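Local coordinates for TetR family transcriptional repressor LfrR (PDB 2V57), which represses transcription of the lfrRA operon by binding directly to the promoter region upstream of lfrR, at residues R65-L70 with P101-V106; A18-A23 with L60-R65; S95-G100 with A154-G159; L27-T32 with A162-M167; R90-S95 with E127-V132. One frame throughout, in Å; residues are numbered along the deposited sequence.

In the fold
From the N terminus, interaction 2 comes first: its loop opens at 18-23 on helix 11-27 and closes at 60-65, joining two helices of the DNA-binding end. Interaction 4 opens at 27-32, so it crosses interaction 2, and closes only at 162-167; interactions 1, 3 and 5 are nested within it. Interaction 1 starts where interaction 2 ends, sharing R65, and closes at 101-106. Before that, 90-95 and 95-100 open interactions 5 and 3, which share S95; each crosses interaction 1, and they cross each other, closing at 127-132 and 154-159. Helices 56-77, 85-97 and 147-164 each carry two contacts. Interactions 1 and 4 tie DNA-binding to regulatory part; 3 and 5 lie within the latter.

Interaction 1 (R65-L70 with P101-V106); sequences RHVHDL and PIVLFV. With SO4 (sulfate ion), chain G.
V67 carries this contact alone from its side of the interface, meeting I102, V103 and V106 with its branched end. Its CB lies 4.0 Å from V106 CG2. One step out the chain divides. V67 CG1, trans to the backbone N at chi1 177°, touches two methyl groups, with V106 CG2 at 3.9 Å and V103 CG2 at 4.0 Å; V67 CG2 goes to the remaining partner and meets I102 CG2 at 3.8 Å. Each of the three partners is met at a slant by V67, methyl against methyl, and no hydrogen bond crosses between the segments. All four residues are buried. The short helical axes pass 10.3 Å apart with a signed crossing angle of -125°, so the helices run closer to antiparallel than to parallel.

On the same helix, 56-77, R65 takes no part in this packing and holds a sulfate ion, probably from the crystallisation liquor, at the edge of its guanidinium group. R65 NH1 donates to sulfate O1 over 2.9 Å, while the bond from R65 NE to the same oxygen is weak. Y53 and R16 also bind this ion.

Helix 56-77 follows the helix-turn-helix directly, and helix 102-106 belongs to the regulatory part. Packing between two such helices is characteristic of the TetR fold, a junction through which ligand binding is thought to reach the DNA-binding domain in this family; it may do so here.

Interaction 2 (A18-A23 with L60-R65); sequences AILDAA and LRALAR. With SO4 (sulfate ion), chain G.
L20 and L63 interlock across two helices that cross almost at right angles (signed angle -87°, axes 10.1 Å apart at closest). The projecting part of the first helix is the CD2 methyl of L20. It presses on the backbone of the second, 3.9 Å from both L63 N and L63 CA, and A62 CB borders the same shallow seat at 4.2 Å from L20 CD2. The second helix answers with L63. Its chi1 of 174° sets CG trans to the backbone N and brings CD1 into the hollow between L20 and A23, where L63 CD1 lies 3.8 Å from L20 O and 4.1 Å from A23 CB. Each leucine therefore settles on main chain and alanine of the opposite helix. The small A23 and A62 probably help the backbones to approach, with L20 CA and L63 CA 6.0 Å apart.

Beside this crossing, A62 CB borders the sulfate, 3.6 Å from its O1. Separately, A62 CA and R61 O lie over one face of the R65 guanidinium, near its margin.

Y53, which also binds the sulfate, touches both L20 and A62, and L59 extends the packing to L20 and A23. On the side of L63, M24 and L27 of helix 11-27 continue the apolar packing, making this the crossing of helices 11-27 and 56-77 at the DNA-binding end.

Interaction 3 (S95-G100 with A154-G159); sequences SQLDLG and ALMQAG
L97 and M156 are the nearest CA pair of the two backbones, 6.6 Å apart. Segment 154-159 is helical throughout, whereas segment 95-100 is the end of a helix that runs into a type I turn from L97 to G100; G100, with phi 88°, then leaves helical geometry. M156 bridges the gap. Its chain bends at both chi2 (-56°) and chi3 (-46°), which curls the CE methyl onto the other backbone, M156 CE being only 3.3 Å from L97 N. From there M156 CE also meets Q96 CB at 3.8 Å and L97 CB at 3.9 Å, so a single methyl fills the notch where two residues join.

Helix 147-164, which supplies M156, also faces the second subunit: A154 packs on A154 of that chain and L155 on its V151, as in the helical bundle through which TetR-family regulators dimerise. The contact thus backs an interface helix against helix 85-97 of the same regulatory domain.

L97 works in the reverse direction, crossing M156 at a slant. Its CD1 methyl settles on the main chain of G159, with L97 CD1 3.9 Å from G159 C, where no side chain intervenes; I172 and V173 of helix 169-182 also touch L97. The amide of Q96 turns away from M156: Q96 NE2 donates to S95 OG at 3.2 Å, tilted somewhat from the amide plane, and Q96 OE1 is hydrogen-bonded to S71 OG.

Interaction 4 (L27-T32 with A162-M167); sequences LADHPT and AAKDGM
K164 reaches endwise toward the carbonyl of A28, so the contact sets one long aliphatic chain against a backbone oxygen. CG starts trans to the carbonyl carbon of K164, the chain stays extended at chi2 (179°), then kinks at chi3 (97°) and delivers the ammonium. K164 NZ donates to A28 O at 3.1 Å, with a C=O...N angle of 168°, an almost head-on approach to the oxygen; K164 CE follows at 3.8 Å from A28 O. D29 stands next to this line without accepting a bond from the ammonium: D29 OD1 is 4.4 Å from K164 CE and 4.7 Å from K164 NZ, too far for contact between the charged atoms. P101 touches both A28 and K164.

The helix that ends with K164 is closed by a Schellman motif, in which M167 N bonds to A162 O and G166 N to A163 O, with G166 at positive phi. Through the K164 side chain the end of helix 147-164 meets the loop that follows helix 11-27, linking regulatory and DNA-binding parts at the surface.

Chemically this is one charged hydrogen bond rather than a salt bridge. D29 OD1 and A28 O, 2.9 Å apart, are two acceptors with no hydrogen bond between them; the carboxylate probably makes the site more negative and thus more attractive to the lysine.

Interaction 5 (R90-S95 with E127-V132); sequences RRVVES and EAIVEV
V92 meets I129 and V132 without help from any flat side chain: no ring, amide or guanidinium enters between the segments, and the contact is methyl on methyl. The guanidinium groups of R90 and R91 are occupied elsewhere, R90 in a salt bridge with D174 and R91 with backbone oxygens of A78, D79 and S82. The peptide carbonyl of V92 accepts a bond within helix 85-97: S95 OG donates to V92 O at 2.7 Å, 20° off the carbonyl plane.

The two branches of V92 divide the work. V92 CG1 meets I129 CD1 at 3.9 Å; I129 CG1 stands trans to the I129 backbone N (chi1 -177°), which carries CD1 there, and the side chains pass at a slant. V92 CG2 lies more loosely against V132 CG1, at 4.3 Å. P80 touches V92 and V132, while F152 of helix 147-164 packs on I129 and V93.

With no hydrogen bond across and V92 CA 8.2 Å from I129 CA, helices 85-97 and 128-134 are joined here by dispersion and burial of methyls, a non-directional attachment within the regulatory domain.

Interaction 1 (R65-L70 with P101-V106)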
# COMPACT_ATOMS: atom_id res chain seq x y z
N ARG B 65 -3.64 -1.91 -15.58
CA ARG B 65 -3.67 -0.94 -16.67
C ARG B 65 -4.99 -0.11 -16.69
O ARG B 65 -4.97 1.12 -16.71
CB ARG B 65 -3.42 -1.62 -18.04
CG ARG B 65 -1.97 -2.11 -18.27
CD ARG B 65 -1.76 -2.46 -19.75
NE ARG B 65 -2.56 -3.62 -20.20
CZ ARG B 65 -2.20 -4.89 -20.00
NH1 ARG B 65 -2.94 -5.88 -20.47
NH2 ARG B 65 -1.09 -5.18 -19.33
N HIS B 66 -6.12 -0.79 -16.65
CA HIS B 66 -7.42 -0.12 -16.72
C HIS B 66 -7.62 0.89 -15.59
O HIS B 66 -8.03 2.03 -15.84
CB HIS B 66 -8.57 -1.15 -16.75
CG HIS B 66 -9.94 -0.53 -16.84
ND1 HIS B 66 -10.36 0.21 -17.92
CD2 HIS B 66 -10.98 -0.57 -15.98
CE1 HIS B 66 -11.61 0.61 -17.71
NE2 HIS B 66 -12.01 0.15 -16.54
N VAL B 67 -7.30 0.49 -14.35
CA VAL B 67 -7.38 1.39 -13.21
C VAL B 67 -6.45 2.59 -13.32
O VAL B 67 -6.85 3.71 -13.00
CB VAL B 67 -7.18 0.66 -11.86
CG1 VAL B 67 -7.19 1.66 -10.71
CG2 VAL B 67 -8.28 -0.39 -11.66
N HIS B 68 -5.20 2.37 -13.74
CA HIS B 68 -4.29 3.50 -14.00
C HIS B 68 -4.88 4.44 -15.06
O HIS B 68 -4.80 5.67 -14.92
CB HIS B 68 -2.91 3.01 -14.44
CG HIS B 68 -1.94 4.12 -14.71
ND1 HIS B 68 -1.45 4.93 -13.72
CD2 HIS B 68 -1.40 4.57 -15.87
CE1 HIS B 68 -0.63 5.82 -14.25
NE2 HIS B 68 -0.58 5.62 -15.55
N ASP B 69 -5.50 3.87 -16.09
CA ASP B 69 -6.21 4.67 -17.11
C ASP B 69 -7.33 5.53 -16.48
O ASP B 69 -7.49 6.72 -16.81
CB ASP B 69 -6.88 3.78 -18.16
CG ASP B 69 -5.91 3.12 -19.11
OD1 ASP B 69 -4.74 3.56 -19.24
OD2 ASP B 69 -6.35 2.13 -19.74
N LEU B 70 -8.12 4.91 -15.62
CA LEU B 70 -9.23 5.61 -14.96
C LEU B 70 -8.70 6.73 -14.09
O LEU B 70 -9.30 7.80 -14.01
CB LEU B 70 -10.03 4.65 -14.10
CG LEU B 70 -10.80 3.58 -14.87
CD1 LEU B 70 -11.34 2.53 -13.90
CD2 LEU B 70 -11.90 4.23 -15.65
N PRO B 101 -11.79 0.98 -3.63
CA PRO B 101 -10.76 0.16 -3.00
C PRO B 101 -10.01 -0.77 -3.94
O PRO B 101 -9.07 -1.40 -3.47
CB PRO B 101 -11.56 -0.65 -1.96
CG PRO B 101 -12.96 -0.66 -2.50
CD PRO B 101 -13.12 0.71 -3.07
N ILE B 102 -10.38 -0.88 -5.22
CA ILE B 102 -9.58 -1.72 -6.12
C ILE B 102 -8.16 -1.16 -6.25
O ILE B 102 -7.19 -1.87 -6.55
CB ILE B 102 -10.24 -1.90 -7.52
CG1 ILE B 102 -9.58 -3.07 -8.28
CG2 ILE B 102 -10.17 -0.60 -8.33
CD1 ILE B 102 -9.86 -4.43 -7.62
N VAL B 103 -8.02 0.14 -5.99
CA VAL B 103 -6.69 0.75 -6.02
C VAL B 103 -5.72 0.10 -5.02
O VAL B 103 -4.53 0.02 -5.28
CB VAL B 103 -6.76 2.29 -5.82
CG1 VAL B 103 -5.36 2.90 -5.80
CG2 VAL B 103 -7.64 2.91 -6.92
N LEU B 104 -6.24 -0.39 -3.89
CA LEU B 104 -5.41 -1.12 -2.93
C LEU B 104 -4.91 -2.42 -3.53
O LEU B 104 -3.83 -2.92 -3.19
CB LEU B 104 -6.22 -1.45 -1.67
CG LEU B 104 -6.71 -0.28 -0.82
CD1 LEU B 104 -7.81 -0.75 0.11
CD2 LEU B 104 -5.55 0.33 -0.02
N PHE B 105 -5.72 -3.00 -4.40
CA PHE B 105 -5.33 -4.26 -5.02
C PHE B 105 -4.25 -4.01 -6.08
O PHE B 105 -3.26 -4.76 -6.14
CB PHE B 105 -6.57 -4.97 -5.61
CG PHE B 105 -6.30 -6.36 -6.17
CD1 PHE B 105 -6.50 -7.49 -5.40
CD2 PHE B 105 -5.90 -6.53 -7.49
CE1 PHE B 105 -6.29 -8.77 -5.92
CE2 PHE B 105 -5.69 -7.80 -8.02
CZ PHE B 105 -5.88 -8.92 -7.22
N VAL B 106 -4.39 -2.95 -6.88
CA VAL B 106 -3.47 -2.78 -8.01
C VAL B 106 -2.25 -1.88 -7.78
O VAL B 106 -1.31 -1.91 -8.56
CB VAL B 106 -4.20 -2.31 -9.30
CG1 VAL B 106 -5.36 -3.26 -9.64
CG2 VAL B 106 -4.69 -0.86 -9.16
S SO4 G . -6.41 -5.58 -22.14
O1 SO4 G . -5.45 -4.76 -21.43
O2 SO4 G . -7.72 -5.53 -21.52
O3 SO4 G . -6.54 -5.14 -23.54
O4 SO4 G . -5.90 -6.96 -22.10

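Interaction 2 (A18-A23 with L60-R65)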
# COMPACT_ATOMS: atom_id res chain seq x y z
N ALA B 18 -17.01 -5.53 -19.56
CA ALA B 18 -17.76 -6.31 -18.57
C ALA B 18 -16.86 -7.13 -17.64
O ALA B 18 -17.07 -7.15 -16.42
CB ALA B 18 -18.80 -7.21 -19.25
N ILE B 19 -15.87 -7.81 -18.21
CA ILE B 19 -14.92 -8.61 -17.43
C ILE B 19 -14.09 -7.73 -16.49
O ILE B 19 -13.95 -8.03 -15.29
CB ILE B 19 -13.98 -9.42 -18.36
CG1 ILE B 19 -14.80 -10.42 -19.20
CG2 ILE B 19 -12.89 -10.14 -17.55
CD1 ILE B 19 -14.04 -10.96 -20.44
N LEU B 20 -13.58 -6.63 -17.02
CA LEU B 20 -12.80 -5.69 -16.21
C LEU B 20 -13.63 -5.07 -15.08
O LEU B 20 -13.16 -4.92 -13.96
CB LEU B 20 -12.19 -4.60 -17.08
CG LEU B 20 -11.06 -5.08 -17.99
CD1 LEU B 20 -10.61 -3.95 -18.90
CD2 LEU B 20 -9.89 -5.62 -17.18
N ASP B 21 -14.86 -4.68 -15.40
CA ASP B 21 -15.74 -4.07 -14.42
C ASP B 21 -16.09 -5.09 -13.34
O ASP B 21 -16.15 -4.75 -12.16
CB ASP B 21 -17.01 -3.52 -15.07
CG ASP B 21 -16.78 -2.19 -15.79
OD1 ASP B 21 -15.68 -1.64 -15.71
OD2 ASP B 21 -17.74 -1.71 -16.45
N ALA B 22 -16.29 -6.34 -13.73
CA ALA B 22 -16.55 -7.40 -12.76
C ALA B 22 -15.32 -7.67 -11.89
O ALA B 22 -15.45 -7.93 -10.68
CB ALA B 22 -17.00 -8.69 -13.46
N ALA B 23 -14.14 -7.62 -12.49
CA ALA B 23 -12.91 -7.83 -11.75
C ALA B 23 -12.73 -6.72 -10.71
O ALA B 23 -12.34 -6.99 -9.57
CB ALA B 23 -11.71 -7.90 -12.71
N LEU B 60 -5.12 -9.70 -14.21
CA LEU B 60 -4.62 -8.81 -13.16
C LEU B 60 -3.83 -7.64 -13.74
O LEU B 60 -3.99 -6.49 -13.31
CB LEU B 60 -3.76 -9.61 -12.16
CG LEU B 60 -4.41 -10.10 -10.85
CD1 LEU B 60 -5.88 -10.49 -11.01
CD2 LEU B 60 -3.59 -11.24 -10.21
N ARG B 61 -2.97 -7.93 -14.71
CA ARG B 61 -2.22 -6.89 -15.39
C ARG B 61 -3.13 -5.95 -16.20
O ARG B 61 -3.02 -4.71 -16.13
CB ARG B 61 -1.09 -7.51 -16.22
CG ARG B 61 -0.13 -8.36 -15.35
CD ARG B 61 0.53 -9.48 -16.18
NE ARG B 61 1.14 -10.49 -15.31
CZ ARG B 61 2.45 -10.68 -15.22
NH1 ARG B 61 3.26 -9.96 -15.97
NH2 ARG B 61 2.95 -11.61 -14.41
N ALA B 62 -4.07 -6.53 -16.95
CA ALA B 62 -5.09 -5.72 -17.64
C ALA B 62 -5.92 -4.82 -16.71
O ALA B 62 -6.20 -3.66 -17.04
CB ALA B 62 -6.02 -6.63 -18.45
N LEU B 63 -6.31 -5.34 -15.55
CA LEU B 63 -7.12 -4.56 -14.61
C LEU B 63 -6.29 -3.38 -14.11
O LEU B 63 -6.78 -2.25 -14.03
CB LEU B 63 -7.53 -5.44 -13.42
CG LEU B 63 -8.27 -4.80 -12.23
CD1 LEU B 63 -9.63 -4.35 -12.64
CD2 LEU B 63 -8.37 -5.77 -11.05
N ALA B 64 -5.03 -3.66 -13.79
CA ALA B 64 -4.12 -2.62 -13.29
C ALA B 64 -3.92 -1.52 -14.34
O ALA B 64 -4.01 -0.33 -14.03
CB ALA B 64 -2.78 -3.25 -12.83
N ARG B 65 -3.64 -1.91 -15.58
CA ARG B 65 -3.67 -0.94 -16.67
C ARG B 65 -4.99 -0.11 -16.69
O ARG B 65 -4.97 1.12 -16.71
CB ARG B 65 -3.42 -1.62 -18.04
CG ARG B 65 -1.97 -2.11 -18.27
CD ARG B 65 -1.76 -2.46 -19.75
NE ARG B 65 -2.56 -3.62 -20.20
CZ ARG B 65 -2.20 -4.89 -20.00
NH1 ARG B 65 -2.94 -5.88 -20.47
NH2 ARG B 65 -1.09 -5.18 -19.33
S SO4 G . -6.41 -5.58 -22.14
O1 SO4 G . -5.45 -4.76 -21.43
O2 SO4 G . -7.72 -5.53 -21.52
O3 SO4 G . -6.54 -5.14 -23.54
O4 SO4 G . -5.90 -6.96 -22.10

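Interaction 3 (S95-G100 with A154-G159)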
# COMPACT_ATOMS: atom_id res chain seq x y z
N SER B 95 -11.67 12.85 -6.97
CA SER B 95 -11.59 12.11 -8.22
C SER B 95 -10.88 10.77 -8.03
O SER B 95 -11.33 9.76 -8.56
CB SER B 95 -10.89 12.95 -9.31
OG SER B 95 -9.46 12.92 -9.22
N GLN B 96 -9.80 10.76 -7.25
CA GLN B 96 -9.09 9.52 -6.96
C GLN B 96 -9.77 8.64 -5.90
O GLN B 96 -9.74 7.41 -6.00
CB GLN B 96 -7.63 9.80 -6.55
CG GLN B 96 -6.90 10.65 -7.58
CD GLN B 96 -6.79 9.97 -8.94
OE1 GLN B 96 -6.21 8.89 -9.06
NE2 GLN B 96 -7.33 10.61 -9.97
N LEU B 97 -10.36 9.26 -4.88
CA LEU B 97 -11.08 8.48 -3.88
C LEU B 97 -12.20 7.68 -4.56
O LEU B 97 -12.48 6.53 -4.19
CB LEU B 97 -11.65 9.36 -2.77
CG LEU B 97 -12.15 8.66 -1.51
CD1 LEU B 97 -11.04 7.91 -0.76
CD2 LEU B 97 -12.87 9.66 -0.57
N ASP B 98 -12.82 8.28 -5.57
CA ASP B 98 -13.98 7.67 -6.21
C ASP B 98 -13.61 6.46 -7.08
O ASP B 98 -14.49 5.76 -7.57
CB ASP B 98 -14.76 8.72 -7.02
CG ASP B 98 -15.49 9.73 -6.13
OD1 ASP B 98 -15.66 9.47 -4.92
OD2 ASP B 98 -15.90 10.78 -6.66
N LEU B 99 -12.32 6.20 -7.26
CA LEU B 99 -11.89 5.01 -7.97
C LEU B 99 -12.23 3.76 -7.14
O LEU B 99 -12.39 2.68 -7.69
CB LEU B 99 -10.37 5.04 -8.26
CG LEU B 99 -9.80 6.16 -9.15
CD1 LEU B 99 -8.28 6.21 -9.09
CD2 LEU B 99 -10.28 5.99 -10.59
N GLY B 100 -12.30 3.92 -5.82
CA GLY B 100 -12.67 2.82 -4.95
C GLY B 100 -11.50 1.96 -4.49
O GLY B 100 -10.36 2.17 -4.90
N ALA B 154 -0.18 7.13 -0.47
CA ALA B 154 -0.34 6.41 0.80
C ALA B 154 -1.57 6.92 1.55
O ALA B 154 -2.33 6.14 2.13
CB ALA B 154 0.92 6.49 1.65
N LEU B 155 -1.77 8.24 1.53
CA LEU B 155 -2.91 8.83 2.20
C LEU B 155 -4.19 8.43 1.47
O LEU B 155 -5.20 8.20 2.11
CB LEU B 155 -2.79 10.35 2.28
CG LEU B 155 -1.77 10.97 3.23
CD1 LEU B 155 -1.73 12.50 3.08
CD2 LEU B 155 -2.09 10.62 4.66
N MET B 156 -4.16 8.38 0.14
CA MET B 156 -5.33 7.94 -0.60
C MET B 156 -5.73 6.55 -0.15
O MET B 156 -6.91 6.26 0.02
CB MET B 156 -5.09 7.95 -2.11
CG MET B 156 -4.99 9.36 -2.74
SD MET B 156 -6.42 10.40 -2.43
CE MET B 156 -7.75 9.25 -2.79
N GLN B 157 -4.75 5.68 0.06
CA GLN B 157 -5.08 4.31 0.44
C GLN B 157 -5.56 4.20 1.88
O GLN B 157 -6.39 3.35 2.20
CB GLN B 157 -3.92 3.39 0.13
CG GLN B 157 -3.69 3.34 -1.38
CD GLN B 157 -2.48 2.55 -1.76
OE1 GLN B 157 -2.53 1.32 -1.86
NE2 GLN B 157 -1.37 3.25 -1.97
N ALA B 158 -5.08 5.10 2.74
CA ALA B 158 -5.66 5.22 4.07
C ALA B 158 -7.14 5.57 3.90
O ALA B 158 -8.00 5.11 4.66
CB ALA B 158 -4.95 6.28 4.87
N GLY B 159 -7.42 6.41 2.90
CA GLY B 159 -8.77 6.79 2.56
C GLY B 159 -9.62 5.61 2.12
O GLY B 159 -10.73 5.45 2.60

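Interaction 4 (L27-T32 with A162-M167)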
# COMPACT_ATOMS: atom_id res chain seq x y z
N LEU B 27 -12.63 -8.45 -7.03
CA LEU B 27 -11.32 -8.53 -6.39
C LEU B 27 -11.17 -7.54 -5.24
O LEU B 27 -10.35 -7.74 -4.36
CB LEU B 27 -10.20 -8.34 -7.42
CG LEU B 27 -10.13 -9.44 -8.48
CD1 LEU B 27 -9.22 -8.99 -9.61
CD2 LEU B 27 -9.64 -10.75 -7.85
N ALA B 28 -11.96 -6.47 -5.26
CA ALA B 28 -11.93 -5.52 -4.14
C ALA B 28 -12.43 -6.11 -2.83
O ALA B 28 -12.16 -5.57 -1.76
CB ALA B 28 -12.69 -4.25 -4.48
N ASP B 29 -13.17 -7.21 -2.89
CA ASP B 29 -13.75 -7.78 -1.67
C ASP B 29 -13.31 -9.22 -1.50
O ASP B 29 -13.44 -9.80 -0.42
CB ASP B 29 -15.27 -7.67 -1.70
CG ASP B 29 -15.76 -6.23 -1.70
OD1 ASP B 29 -15.00 -5.34 -1.26
OD2 ASP B 29 -16.90 -5.98 -2.14
N HIS B 30 -12.80 -9.79 -2.58
CA HIS B 30 -12.39 -11.18 -2.62
C HIS B 30 -11.10 -11.27 -3.44
O HIS B 30 -11.11 -11.71 -4.58
CB HIS B 30 -13.49 -12.04 -3.25
CG HIS B 30 -14.76 -12.08 -2.45
ND1 HIS B 30 -15.84 -11.26 -2.71
CD2 HIS B 30 -15.12 -12.85 -1.39
CE1 HIS B 30 -16.80 -11.51 -1.84
NE2 HIS B 30 -16.39 -12.47 -1.04
N PRO B 31 -9.98 -10.85 -2.83
CA PRO B 31 -8.71 -10.71 -3.57
C PRO B 31 -8.17 -12.01 -4.17
O PRO B 31 -7.38 -11.95 -5.12
CB PRO B 31 -7.73 -10.18 -2.51
CG PRO B 31 -8.59 -9.69 -1.37
CD PRO B 31 -9.84 -10.51 -1.40
N THR B 32 -8.60 -13.15 -3.64
CA THR B 32 -8.15 -14.42 -4.18
C THR B 32 -9.15 -15.06 -5.14
O THR B 32 -8.96 -16.22 -5.52
CB THR B 32 -7.84 -15.44 -3.05
OG1 THR B 32 -9.01 -15.65 -2.25
CG2 THR B 32 -6.72 -14.93 -2.16
N ALA B 162 -10.33 3.50 5.21
CA ALA B 162 -11.30 4.14 6.09
C ALA B 162 -12.71 3.96 5.53
O ALA B 162 -13.67 3.80 6.29
CB ALA B 162 -10.97 5.61 6.26
N ALA B 163 -12.81 3.98 4.21
CA ALA B 163 -14.09 3.86 3.52
C ALA B 163 -14.67 2.45 3.63
O ALA B 163 -15.88 2.29 3.74
CB ALA B 163 -13.94 4.23 2.08
N LYS B 164 -13.81 1.44 3.59
CA LYS B 164 -14.27 0.08 3.85
C LYS B 164 -14.73 -0.04 5.30
O LYS B 164 -15.59 -0.86 5.63
CB LYS B 164 -13.16 -0.95 3.55
CG LYS B 164 -12.61 -0.88 2.14
CD LYS B 164 -11.50 -1.91 1.91
CE LYS B 164 -12.03 -3.17 1.24
NZ LYS B 164 -10.95 -3.99 0.63
N ASP B 165 -14.18 0.80 6.17
CA ASP B 165 -14.55 0.81 7.59
C ASP B 165 -15.72 1.75 7.91
O ASP B 165 -15.93 2.09 9.08
CB ASP B 165 -13.35 1.17 8.47
CG ASP B 165 -12.46 -0.03 8.75
OD1 ASP B 165 -12.90 -1.17 8.52
OD2 ASP B 165 -11.32 0.18 9.21
N GLY B 166 -16.45 2.18 6.89
CA GLY B 166 -17.67 2.93 7.12
C GLY B 166 -17.52 4.43 7.30
O GLY B 166 -18.48 5.11 7.66
N MET B 167 -16.32 4.97 7.07
CA MET B 167 -16.15 6.42 7.16
C MET B 167 -16.80 7.05 5.94
O MET B 167 -16.62 6.58 4.82
CB MET B 167 -14.67 6.80 7.26
CG MET B 167 -14.44 8.24 7.72
SD MET B 167 -12.69 8.68 7.98
CE MET B 167 -12.23 7.48 9.22

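Interaction 5 (R90-S95 with E127-V132)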
# COMPACT_ATOMS: atom_id res chain seq x y z
N ARG B 90 -8.94 19.62 -3.67
CA ARG B 90 -10.04 18.82 -3.17
C ARG B 90 -10.71 18.01 -4.29
O ARG B 90 -10.99 16.81 -4.11
CB ARG B 90 -11.08 19.67 -2.44
CG ARG B 90 -12.30 18.87 -2.01
CD ARG B 90 -13.25 19.71 -1.16
NE ARG B 90 -12.68 19.92 0.17
CZ ARG B 90 -13.03 19.21 1.24
NH1 ARG B 90 -13.97 18.28 1.14
NH2 ARG B 90 -12.44 19.45 2.40
N ARG B 91 -10.96 18.63 -5.43
CA ARG B 91 -11.54 17.91 -6.57
C ARG B 91 -10.65 16.74 -7.00
O ARG B 91 -11.14 15.65 -7.33
CB ARG B 91 -11.79 18.85 -7.74
CG ARG B 91 -12.88 19.88 -7.50
CD ARG B 91 -13.37 20.49 -8.79
NE ARG B 91 -12.29 21.12 -9.55
CZ ARG B 91 -11.88 22.37 -9.35
NH1 ARG B 91 -12.44 23.10 -8.40
NH2 ARG B 91 -10.90 22.89 -10.09
N VAL B 92 -9.34 16.95 -7.00
CA VAL B 92 -8.40 15.90 -7.36
C VAL B 92 -8.46 14.73 -6.39
O VAL B 92 -8.52 13.57 -6.81
CB VAL B 92 -6.96 16.43 -7.48
CG1 VAL B 92 -5.95 15.29 -7.50
CG2 VAL B 92 -6.84 17.31 -8.74
N VAL B 93 -8.44 15.04 -5.10
CA VAL B 93 -8.59 14.01 -4.07
C VAL B 93 -9.89 13.22 -4.26
O VAL B 93 -9.88 11.98 -4.24
CB VAL B 93 -8.57 14.62 -2.64
CG1 VAL B 93 -8.93 13.56 -1.60
CG2 VAL B 93 -7.18 15.23 -2.32
N GLU B 94 -11.00 13.92 -4.45
CA GLU B 94 -12.28 13.25 -4.67
C GLU B 94 -12.22 12.33 -5.88
O GLU B 94 -12.68 11.19 -5.82
CB GLU B 94 -13.41 14.27 -4.85
CG GLU B 94 -13.75 15.00 -3.57
CD GLU B 94 -14.59 16.24 -3.81
OE1 GLU B 94 -14.66 16.71 -4.96
OE2 GLU B 94 -15.19 16.74 -2.84
N SER B 95 -11.67 12.85 -6.97
CA SER B 95 -11.59 12.11 -8.22
C SER B 95 -10.88 10.77 -8.03
O SER B 95 -11.33 9.76 -8.56
CB SER B 95 -10.89 12.95 -9.31
OG SER B 95 -9.46 12.92 -9.22
N GLU B 127 3.31 12.28 -12.90
CA GLU B 127 3.81 13.57 -12.39
C GLU B 127 2.73 14.64 -12.24
O GLU B 127 2.97 15.65 -11.60
CB GLU B 127 4.93 14.13 -13.28
CG GLU B 127 6.17 13.28 -13.37
CD GLU B 127 6.89 13.12 -12.04
OE1 GLU B 127 6.43 13.67 -11.02
OE2 GLU B 127 7.94 12.44 -12.02
N ALA B 128 1.56 14.42 -12.83
CA ALA B 128 0.50 15.44 -12.79
C ALA B 128 0.09 15.79 -11.35
O ALA B 128 -0.04 16.95 -11.01
CB ALA B 128 -0.72 15.00 -13.61
N ILE B 129 -0.11 14.77 -10.51
CA ILE B 129 -0.44 14.98 -9.11
C ILE B 129 0.59 15.83 -8.37
O ILE B 129 0.24 16.69 -7.56
CB ILE B 129 -0.63 13.64 -8.37
CG1 ILE B 129 -1.03 13.88 -6.92
CG2 ILE B 129 0.65 12.81 -8.45
CD1 ILE B 129 -2.17 14.86 -6.78
N VAL B 130 1.86 15.59 -8.65
CA VAL B 130 2.96 16.35 -8.07
C VAL B 130 2.90 17.81 -8.50
O VAL B 130 3.11 18.72 -7.68
CB VAL B 130 4.31 15.76 -8.51
CG1 VAL B 130 5.47 16.61 -8.00
CG2 VAL B 130 4.45 14.31 -8.06
N GLU B 131 2.61 18.05 -9.78
CA GLU B 131 2.46 19.42 -10.28
C GLU B 131 1.33 20.11 -9.56
O GLU B 131 1.43 21.29 -9.22
CB GLU B 131 2.21 19.44 -11.80
CG GLU B 131 3.33 18.85 -12.59
CD GLU B 131 4.60 19.67 -12.49
OE1 GLU B 131 4.51 20.91 -12.42
OE2 GLU B 131 5.70 19.06 -12.46
N VAL B 132 0.24 19.38 -9.36
CA VAL B 132 -0.93 19.93 -8.68
C VAL B 132 -0.61 20.27 -7.22
O VAL B 132 -1.04 21.30 -6.71
CB VAL B 132 -2.13 18.95 -8.73
CG1 VAL B 132 -3.26 19.45 -7.81
CG2 VAL B 132 -2.64 18.78 -10.17